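Local atomic coordinates of guanine nucleotide exchange protein (Legionella pneumophila, PDB entry 1XSZ), a protein that probably acts as a guanine nucleotide exchange factor for ADP-ribosylation factors, with a Sec7 domain whose active site lies under a C-terminal cap. Residues G170-G174 and G175-A179. Sequence-based numbering, arbitrary orientation.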
ATOM      1  N   GLY A 170     -16.640  22.344   7.927  1.00 22.96           N
ATOM      2  CA  GLY A 170     -16.254  21.786   9.211  1.00 22.79           C
ATOM      3  C   GLY A 170     -15.070  20.842   9.153  1.00 22.90           C
ATOM      4  O   GLY A 170     -14.715  20.226  10.156  1.00 24.63           O
ATOM      5  N   GLY A 171     -14.447  20.734   7.981  1.00 21.95           N
ATOM      6  CA  GLY A 171     -13.316  19.836   7.827  1.00 21.51           C
ATOM      7  C   GLY A 171     -11.981  20.388   8.283  1.00 21.58           C
ATOM      8  O   GLY A 171     -11.008  19.646   8.427  1.00 21.26           O
ATOM      9  N   ASN A 172     -11.924  21.695   8.512  1.00 21.16           N
ATOM     10  CA  ASN A 172     -10.688  22.321   8.955  1.00 21.88           C
ATOM     11  C   ASN A 172     -10.668  22.396  10.479  1.00 23.00           C
ATOM     12  O   ASN A 172     -10.880  23.459  11.068  1.00 24.34           O
ATOM     13  CB  ASN A 172     -10.562  23.716   8.338  1.00 21.15           C
ATOM     14  CG  ASN A 172      -9.205  24.346   8.584  1.00 22.38           C
ATOM     15  OD1 ASN A 172      -8.222  23.653   8.847  1.00 23.56           O
ATOM     16  ND2 ASN A 172      -9.142  25.670   8.484  1.00 24.92           N
ATOM     17  N   ASN A 173     -10.428  21.247  11.106  1.00 24.32           N
ATOM     18  CA  ASN A 173     -10.374  21.138  12.559  1.00 26.59           C
ATOM     19  C   ASN A 173     -11.644  21.693  13.197  1.00 26.87           C
ATOM     20  O   ASN A 173     -11.582  22.452  14.167  1.00 27.00           O
ATOM     21  CB  ASN A 173      -9.153  21.888  13.098  1.00 28.24           C
ATOM     22  CG  ASN A 173      -8.868  21.576  14.557  1.00 29.92           C
ATOM     23  OD1 ASN A 173      -7.946  22.134  15.151  1.00 31.58           O
ATOM     24  ND2 ASN A 173      -9.653  20.677  15.138  1.00 29.55           N
ATOM     25  N   GLY A 174     -12.793  21.310  12.652  1.00 25.92           N
ATOM     26  CA  GLY A 174     -14.057  21.785  13.185  1.00 25.60           C
ATOM     27  C   GLY A 174     -14.565  23.017  12.468  1.00 24.56           C
ATOM     28  O   GLY A 174     -15.770  23.264  12.410  1.00 25.98           O
ATOM     29  N   GLY A 175     -13.643  23.805  11.923  1.00 24.32           N
ATOM     30  CA  GLY A 175     -14.028  25.003  11.202  1.00 22.95           C
ATOM     31  C   GLY A 175     -13.995  24.759   9.707  1.00 22.55           C
ATOM     32  O   GLY A 175     -13.889  23.614   9.270  1.00 22.50           O
ATOM     33  N   ASP A 176     -14.088  25.823   8.917  1.00 22.51           N
ATOM     34  CA  ASP A 176     -14.063  25.681   7.468  1.00 22.70           C
ATOM     35  C   ASP A 176     -12.744  26.154   6.883  1.00 22.97           C
ATOM     36  O   ASP A 176     -11.989  26.890   7.523  1.00 23.87           O
ATOM     37  CB  ASP A 176     -15.187  26.492   6.813  1.00 24.29           C
ATOM     38  CG  ASP A 176     -16.557  26.152   7.361  1.00 24.93           C
ATOM     39  OD1 ASP A 176     -16.808  24.968   7.660  1.00 24.90           O
ATOM     40  OD2 ASP A 176     -17.388  27.079   7.478  1.00 29.69           O
ATOM     41  N   PHE A 177     -12.466  25.704   5.664  1.00 20.97           N
ATOM     42  CA  PHE A 177     -11.271  26.122   4.944  1.00 20.61           C
ATOM     43  C   PHE A 177     -11.713  27.402   4.244  1.00 22.19           C
ATOM     44  O   PHE A 177     -12.899  27.568   3.953  1.00 22.49           O
ATOM     45  CB  PHE A 177     -10.879  25.084   3.886  1.00 18.26           C
ATOM     46  CG  PHE A 177     -10.424  23.772   4.453  1.00 17.15           C
ATOM     47  CD1 PHE A 177      -9.145  23.633   4.980  1.00 17.39           C
ATOM     48  CD2 PHE A 177     -11.281  22.674   4.471  1.00 17.71           C
ATOM     49  CE1 PHE A 177      -8.723  22.424   5.517  1.00 16.52           C
ATOM     50  CE2 PHE A 177     -10.868  21.460   5.007  1.00 17.23           C
ATOM     51  CZ  PHE A 177      -9.588  21.334   5.533  1.00 17.12           C
ATOM     52  N   ASP A 178     -10.780  28.308   3.978  1.00 23.57           N
ATOM     53  CA  ASP A 178     -11.132  29.545   3.292  1.00 25.46           C
ATOM     54  C   ASP A 178     -11.733  29.223   1.928  1.00 24.71           C
ATOM     55  O   ASP A 178     -11.202  28.396   1.184  1.00 23.24           O
ATOM     56  CB  ASP A 178      -9.900  30.435   3.120  1.00 28.34           C
ATOM     57  CG  ASP A 178      -9.479  31.104   4.416  1.00 31.80           C
ATOM     58  OD1 ASP A 178      -8.468  31.839   4.404  1.00 33.06           O
ATOM     59  OD2 ASP A 178     -10.159  30.897   5.445  1.00 34.50           O
ATOM     60  N   ALA A 179     -12.843  29.879   1.608  1.00 23.26           N
ATOM     61  CA  ALA A 179     -13.536  29.665   0.342  1.00 23.39           C
ATOM     62  C   ALA A 179     -12.628  29.852  -0.869  1.00 22.48           C
ATOM     63  O   ALA A 179     -12.639  29.037  -1.794  1.00 22.32           O
ATOM     64  CB  ALA A 179     -14.732  30.607   0.241  1.00 24.80           C
TER
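With chi1 at -171°, the N172 side chain turns its CG away from its own backbone N and toward the ring of F177, whose chi1 of -67° puts CG beside F177's own backbone N and anti to its carbonyl carbon, bringing the phenyl to meet G171 and N172. N172 CB sits over the middle of the ring face, 3.6 Å from the centroid of the F177 ring, a CH-pi contact. The amide stacks above the CD1-CE1 side, nearly parallel to the ring at 14°, with N172 CG 3.7 Å from F177 CE1. The same amide is fixed at its nitrogen end: N172 ND2 gives a nearly straight hydrogen bond of 3.2 Å to D176 O, which lies in the amide plane although the donor stands above the carbonyl plane. N172 OD1 takes a hydrogen bond from S129 N, so both polar ends of the group are engaged, and the two bonds would hold the amide's rotation.

The backbone here is a type I' beta turn from N172 to G175 with a single bridge. G175 N gives the turn-closing hydrogen bond to N172 O, 2.9 Å long. N172 N returns one to G175 O at 2.8 Å, making N172 and G175 a hydrogen-bonded antiparallel pair. The extra residue on one side of this pair, G171 with N172 against G175, makes a classic beta bulge. At the other end D176 OD1 reaches back to G170 N, 2.6 Å away, and receives its hydrogen nearly along the C-O axis.

All this belongs to the connection between helices 161-167 and 179-191 of the Sec7 domain. From this surface turn, N172 and F177 rest on A133 of helix 131-149; F177 also packs against L136 and V128.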